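Local coordinates for group II chitinase (Ostrinia furnacalis, PDB 6JAV), which probably cleaves chitin chains internally as an endochitinase, this piece being a catalytic domain of glycoside hydrolase family 18 bound to a heterocyclic inhibitor, at residues A[21-26]-A[352-357]; A[249-254]-A[344-349]. All coordinates share one frame; numbering follows the deposited sequence.

Contact 1 of 2, residues A[21-26]-A[352-357]; sequences PGIGKY and DYRNRC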
loop_
_atom_site.group_PDB
_atom_site.type_symbol
_atom_site.label_atom_id
_atom_site.label_comp_id
_atom_site.label_asym_id
_atom_site.label_seq_id
_atom_site.Cartn_x
_atom_site.Cartn_y
_atom_site.Cartn_z
ATOM N N PRO A 21 15.168 15.454 2.373
ATOM C CA PRO A 21 16.503 15.920 2.764
ATOM C C PRO A 21 17.353 14.807 3.349
ATOM O O PRO A 21 16.846 13.821 3.896
ATOM C CB PRO A 21 16.188 16.964 3.842
ATOM C CG PRO A 21 14.910 16.480 4.466
ATOM C CD PRO A 21 14.115 15.887 3.307
ATOM N N GLY A 22 18.671 14.987 3.239
ATOM C CA GLY A 22 19.607 14.146 3.967
ATOM C C GLY A 22 19.356 12.666 3.776
ATOM O O GLY A 22 19.165 12.180 2.652
ATOM N N ILE A 23 19.349 11.923 4.882
ATOM C CA ILE A 23 19.187 10.479 4.780
ATOM C C ILE A 23 17.792 10.066 4.332
ATOM O O ILE A 23 17.598 8.896 4.008
ATOM C CB ILE A 23 19.539 9.771 6.100
ATOM C CG1 ILE A 23 18.596 10.210 7.200
ATOM C CG2 ILE A 23 20.986 9.985 6.441
ATOM C CD1 ILE A 23 18.520 9.220 8.310
ATOM N N GLY A 24 16.836 10.992 4.272
ATOM C CA GLY A 24 15.517 10.615 3.793
ATOM C C GLY A 24 15.435 10.465 2.291
ATOM O O GLY A 24 14.452 9.906 1.784
ATOM N N LYS A 25 16.418 10.979 1.562
ATOM C CA LYS A 25 16.417 10.826 0.117
ATOM C C LYS A 25 16.449 9.341 -0.244
ATOM O O LYS A 25 17.202 8.551 0.339
ATOM C CB LYS A 25 17.649 11.539 -0.463
ATOM C CG LYS A 25 17.705 11.514 -1.992
ATOM C CD LYS A 25 18.896 12.323 -2.484
ATOM C CE LYS A 25 19.118 12.122 -3.956
ATOM N NZ LYS A 25 20.403 12.768 -4.347
ATOM N N TYR A 26 15.611 8.954 -1.204
ATOM C CA TYR A 26 15.606 7.597 -1.732
ATOM C C TYR A 26 15.603 7.686 -3.254
ATOM O O TYR A 26 14.849 8.486 -3.826
ATOM C CB TYR A 26 14.336 6.881 -1.226
ATOM C CG TYR A 26 14.312 5.383 -1.481
ATOM C CD1 TYR A 26 13.887 4.882 -2.715
ATOM C CD2 TYR A 26 14.711 4.467 -0.493
ATOM C CE1 TYR A 26 13.859 3.529 -2.952
ATOM C CE2 TYR A 26 14.662 3.083 -0.720
ATOM C CZ TYR A 26 14.240 2.634 -1.964
ATOM O OH TYR A 26 14.182 1.290 -2.260
ATOM N N ASP A 352 13.582 1.478 7.538
ATOM C CA ASP A 352 14.890 2.043 7.909
ATOM C C ASP A 352 15.988 1.466 7.007
ATOM O O ASP A 352 16.857 0.693 7.423
ATOM C CB ASP A 352 15.162 1.784 9.386
ATOM C CG ASP A 352 16.418 2.480 9.880
ATOM O OD1 ASP A 352 16.902 3.417 9.198
ATOM O OD2 ASP A 352 16.936 2.073 10.949
ATOM N N TYR A 353 15.953 1.884 5.730
ATOM C CA TYR A 353 16.900 1.352 4.741
ATOM C C TYR A 353 18.332 1.822 4.984
ATOM O O TYR A 353 19.264 1.189 4.471
ATOM C CB TYR A 353 16.457 1.674 3.286
ATOM C CG TYR A 353 16.268 3.159 3.023
ATOM C CD1 TYR A 353 15.090 3.779 3.372
ATOM C CD2 TYR A 353 17.268 3.923 2.417
ATOM C CE1 TYR A 353 14.901 5.124 3.178
ATOM C CE2 TYR A 353 17.087 5.303 2.206
ATOM C CZ TYR A 353 15.906 5.887 2.608
ATOM O OH TYR A 353 15.616 7.232 2.422
ATOM N N ARG A 354 18.525 2.889 5.762
ATOM C CA ARG A 354 19.869 3.392 6.061
ATOM C C ARG A 354 20.417 2.899 7.391
ATOM O O ARG A 354 21.550 3.249 7.745
ATOM C CB ARG A 354 19.881 4.919 6.036
ATOM C CG ARG A 354 19.547 5.455 4.672
ATOM C CD ARG A 354 19.882 6.878 4.600
ATOM N NE ARG A 354 19.496 7.486 3.334
ATOM C CZ ARG A 354 20.244 7.479 2.243
ATOM N NH1 ARG A 354 21.431 6.882 2.246
ATOM N NH2 ARG A 354 19.799 8.074 1.146
ATOM N N ASN A 355 19.652 2.098 8.142
ATOM C CA ASN A 355 20.081 1.640 9.466
ATOM C C ASN A 355 20.341 2.816 10.409
ATOM O O ASN A 355 21.311 2.810 11.185
ATOM C CB ASN A 355 21.288 0.705 9.377
ATOM C CG ASN A 355 21.504 -0.091 10.641
ATOM O OD1 ASN A 355 20.640 -0.166 11.512
ATOM N ND2 ASN A 355 22.672 -0.696 10.749
ATOM N N ARG A 356 19.485 3.839 10.335
ATOM C CA ARG A 356 19.546 4.960 11.275
ATOM C C ARG A 356 19.283 4.504 12.704
ATOM O O ARG A 356 19.705 5.181 13.662
ATOM C CB ARG A 356 18.505 6.004 10.866
ATOM C CG ARG A 356 18.577 7.326 11.603
ATOM C CD ARG A 356 17.323 8.119 11.321
ATOM N NE ARG A 356 17.361 9.457 11.900
ATOM C CZ ARG A 356 16.281 10.189 12.141
ATOM N NH1 ARG A 356 15.076 9.714 11.845
ATOM N NH2 ARG A 356 16.408 11.403 12.672
ATOM N N CYS A 357 18.563 3.397 12.882
ATOM C CA CYS A 357 18.130 2.949 14.202
ATOM C C CYS A 357 18.948 1.789 14.739
ATOM O O CYS A 357 18.662 1.307 15.836
ATOM C CB CYS A 357 16.635 2.615 14.199
ATOM S SG CYS A 357 15.691 4.152 14.045
#
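Tyr353 and Arg354 reach from the loop after the last strand of the TIM barrel, 342-346, to backbone carbonyls of 21-26, in the loop after the first strand, 8-14. They occupy the two middle places of a type I beta turn running from Asp352 to Asn355.

The polar grip centres on Lys25 O, which accepts two bonds from opposite faces of its carbonyl plane. Tyr353 OH gives its proton to Lys25 O at 2.9 Å, standing well above that plane, while Arg354 NH2 meets Lys25 O at 2.8 Å from a direction nearer the plane. Arg354 is extended from CG to NE, which carries the guanidinium far enough for NE to bind Ile23 O as well; the modelled 2.5 Å between Arg354 NE and Ile23 O is doubtfully short. A long arginine with several N-H groups suits this bridging of two carbonyls. Gly22 suits the turn closed by Gly24 N on Pro21 O, its positive phi (51°) being easy for a residue without CB.

The aromatic part is T-shaped. Tyr26 turns its ring edge to a face of Tyr353, with planes at 86° and Tyr26 CD2 over the centre of the Tyr353 ring, 3.6 Å from Tyr353 CZ. Tyr353 can thus pack by its face and bond by its hydroxyl.

Apolar contact continues at Ile23, whose side chain crosses that of Arg356 at about a right angle, Ile23 CD1 resting on Arg356 CD. The guanidinium of Arg356 forms salt bridges with Asp292 and Glu277. Asp352 ties down the turn's exit: its OD1 accepts Arg356 N through the syn lone pair, and its OD2 accepts Cys357 N at 2.9 Å.

Contact 2 of 2, residues A[249-254]-A[344-349]; sequences PMYGQS and MIWALD
Met250 lies against Ile345, Trp346 and Ala347 where two neighbouring parallel strands of the TIM barrel, 244-257 and 342-346, come together. The backbones join through one nearly straight hydrogen bond from Met250 N to Trp346 O, 2.9 Å long, beside the parallel bridge of Pro249 with Trp346.

From there the methionine side chain can be traced outward. Its CB rests 3.5 Å from Trp346 O, and CG moves on to Ala347 O at 3.6 Å. The chain then bends at chi2 (-74°) and again at chi3, which brings SD near Ile345 CB and CG2 and sets the terminal CE 3.8 Å from Ile345 CG2. An unbranched, flexible side chain suits this curved path, and the apolar patch it makes with Ile345 is continued by Leu364, Leu365 and Ile368 of helix 363-373.

Beyond Met250, Tyr251 presents its ring edge to Trp346 O, with CD1 at 3.4 Å, and its CE1 touches Trp346 CD1. The two ring planes are almost perpendicular. The peptide between Trp346 and Ala347 is cis, a feature known from family 18 chitinases, and the Trp346 side chain lies close to the inhibitor. Tyr251 OH is hydrogen-bonded to OD1 of Asp199, a residue of the inhibitor pocket. Apolar on the helix side, the contact probably helps to position two groups near the ligand: the tryptophan backbone through Met250 N, and Asp199 through the tyrosine hydroxyl.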
loop_
_atom_site.group_PDB
_atom_site.type_symbol
_atom_site.label_atom_id
_atom_site.label_comp_id
_atom_site.label_asym_id
_atom_site.label_seq_id
_atom_site.Cartn_x
_atom_site.Cartn_y
_atom_site.Cartn_z
ATOM N N PRO A 249 2.195 -1.888 6.476
ATOM C CA PRO A 249 2.704 -0.500 6.463
ATOM C C PRO A 249 4.113 -0.396 7.036
ATOM O O PRO A 249 4.416 -0.933 8.109
ATOM C CB PRO A 249 1.705 0.251 7.358
ATOM C CG PRO A 249 1.289 -0.796 8.379
ATOM C CD PRO A 249 1.302 -2.148 7.631
ATOM N N MET A 250 4.973 0.327 6.319
ATOM C CA MET A 250 6.309 0.678 6.787
ATOM C C MET A 250 6.326 2.046 7.447
ATOM O O MET A 250 7.351 2.757 7.403
ATOM C CB MET A 250 7.294 0.674 5.604
ATOM C CG MET A 250 7.286 -0.636 4.755
ATOM S SD MET A 250 8.058 -2.074 5.507
ATOM C CE MET A 250 6.637 -2.864 6.291
ATOM N N TYR A 251 5.182 2.480 7.960
ATOM C CA TYR A 251 5.000 3.811 8.511
ATOM C C TYR A 251 3.925 3.732 9.587
ATOM O O TYR A 251 3.250 2.706 9.763
ATOM C CB TYR A 251 4.557 4.804 7.405
ATOM C CG TYR A 251 3.183 4.444 6.862
ATOM C CD1 TYR A 251 3.046 3.505 5.847
ATOM C CD2 TYR A 251 2.033 5.022 7.402
ATOM C CE1 TYR A 251 1.782 3.133 5.369
ATOM C CE2 TYR A 251 0.772 4.648 6.966
ATOM C CZ TYR A 251 0.670 3.705 5.938
ATOM O OH TYR A 251 -0.573 3.339 5.462
ATOM N N GLY A 252 3.757 4.847 10.289
ATOM C CA GLY A 252 2.719 4.952 11.284
ATOM C C GLY A 252 1.808 6.134 11.037
ATOM O O GLY A 252 2.140 7.080 10.320
ATOM N N GLN A 253 0.615 6.047 11.637
ATOM C CA GLN A 253 -0.310 7.167 11.703
ATOM C C GLN A 253 -0.094 7.898 13.019
ATOM O O GLN A 253 -0.057 7.273 14.093
ATOM C CB GLN A 253 -1.758 6.685 11.604
ATOM C CG GLN A 253 -2.136 6.199 10.199
ATOM C CD GLN A 253 -2.404 7.325 9.204
ATOM O OE1 GLN A 253 -2.626 8.490 9.575
ATOM N NE2 GLN A 253 -2.403 6.979 7.913
ATOM N N SER A 254 0.075 9.216 12.930
ATOM C CA SER A 254 0.380 10.020 14.105
ATOM C C SER A 254 -0.772 10.953 14.443
ATOM O O SER A 254 -1.573 11.333 13.587
ATOM C CB SER A 254 1.649 10.845 13.884
ATOM O OG SER A 254 1.369 11.841 12.937
ATOM N N MET A 344 2.781 -7.543 0.768
ATOM C CA MET A 344 3.015 -6.300 0.038
ATOM C C MET A 344 3.423 -5.255 1.056
ATOM O O MET A 344 2.934 -5.277 2.193
ATOM C CB MET A 344 1.732 -5.857 -0.686
ATOM C CG MET A 344 1.794 -4.505 -1.390
ATOM S SD MET A 344 1.283 -3.150 -0.291
ATOM C CE MET A 344 -0.504 -3.242 -0.456
ATOM N N ILE A 345 4.304 -4.316 0.658
ATOM C CA ILE A 345 4.696 -3.231 1.561
ATOM C C ILE A 345 4.458 -1.872 0.923
ATOM O O ILE A 345 4.750 -1.653 -0.258
ATOM C CB ILE A 345 6.154 -3.334 2.060
ATOM C CG1 ILE A 345 7.170 -3.283 0.910
ATOM C CG2 ILE A 345 6.325 -4.587 2.903
ATOM C CD1 ILE A 345 8.447 -2.501 1.277
ATOM N N TRP A 346 3.951 -0.950 1.736
ATOM C CA TRP A 346 3.938 0.473 1.445
ATOM C C TRP A 346 4.832 1.103 2.495
ATOM O O TRP A 346 4.411 1.232 3.654
ATOM C CB TRP A 346 2.527 1.069 1.586
ATOM C CG TRP A 346 2.610 2.513 1.138
ATOM C CD1 TRP A 346 2.952 3.625 1.905
ATOM C CD2 TRP A 346 2.502 2.976 -0.201
ATOM N NE1 TRP A 346 3.000 4.744 1.101
ATOM C CE2 TRP A 346 2.737 4.366 -0.194
ATOM C CE3 TRP A 346 2.228 2.342 -1.417
ATOM C CZ2 TRP A 346 2.679 5.129 -1.358
ATOM C CZ3 TRP A 346 2.168 3.103 -2.567
ATOM C CH2 TRP A 346 2.395 4.477 -2.526
ATOM N N ALA A 347 6.047 1.541 2.132
ATOM C CA ALA A 347 6.661 1.506 0.803
ATOM C C ALA A 347 8.175 1.372 1.091
ATOM O O ALA A 347 8.622 1.525 2.243
ATOM C CB ALA A 347 6.380 2.794 0.041
ATOM N N LEU A 348 8.960 1.085 0.053
ATOM C CA LEU A 348 10.391 0.814 0.234
ATOM C C LEU A 348 11.094 1.925 1.009
ATOM O O LEU A 348 11.937 1.651 1.879
ATOM C CB LEU A 348 11.039 0.667 -1.147
ATOM C CG LEU A 348 10.802 -0.678 -1.818
ATOM C CD1 LEU A 348 11.060 -0.597 -3.341
ATOM C CD2 LEU A 348 11.656 -1.763 -1.169
ATOM N N ASP A 349 10.761 3.176 0.702
ATOM C CA ASP A 349 11.497 4.334 1.204
ATOM C C ASP A 349 11.097 4.723 2.610
ATOM O O ASP A 349 11.626 5.711 3.130
ATOM C CB ASP A 349 11.201 5.525 0.286
ATOM C CG ASP A 349 9.712 5.707 0.062
ATOM O OD1 ASP A 349 9.165 5.066 -0.872
ATOM O OD2 ASP A 349 9.059 6.434 0.832
#

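How the contacts relate
From the N terminus the chain makes the first barrel strand, 8-14, and then lays down 21-26, the opening half of contact 1. Most of the barrel follows before 249-254 is reached on strand 244-257. After 89 further residues, 344-349 closes contact 2 at the final strand, 342-346, and only a few residues later 352-357 closes contact 1. Contact 2 is therefore nested within the much longer loop of contact 1. Contact 2 joins adjacent strands in the barrel; contact 1 joins the loops that follow the first and last strands. They meet directly, since Tyr26 of contact 1 packs on Leu348 and Asp349 of contact 2.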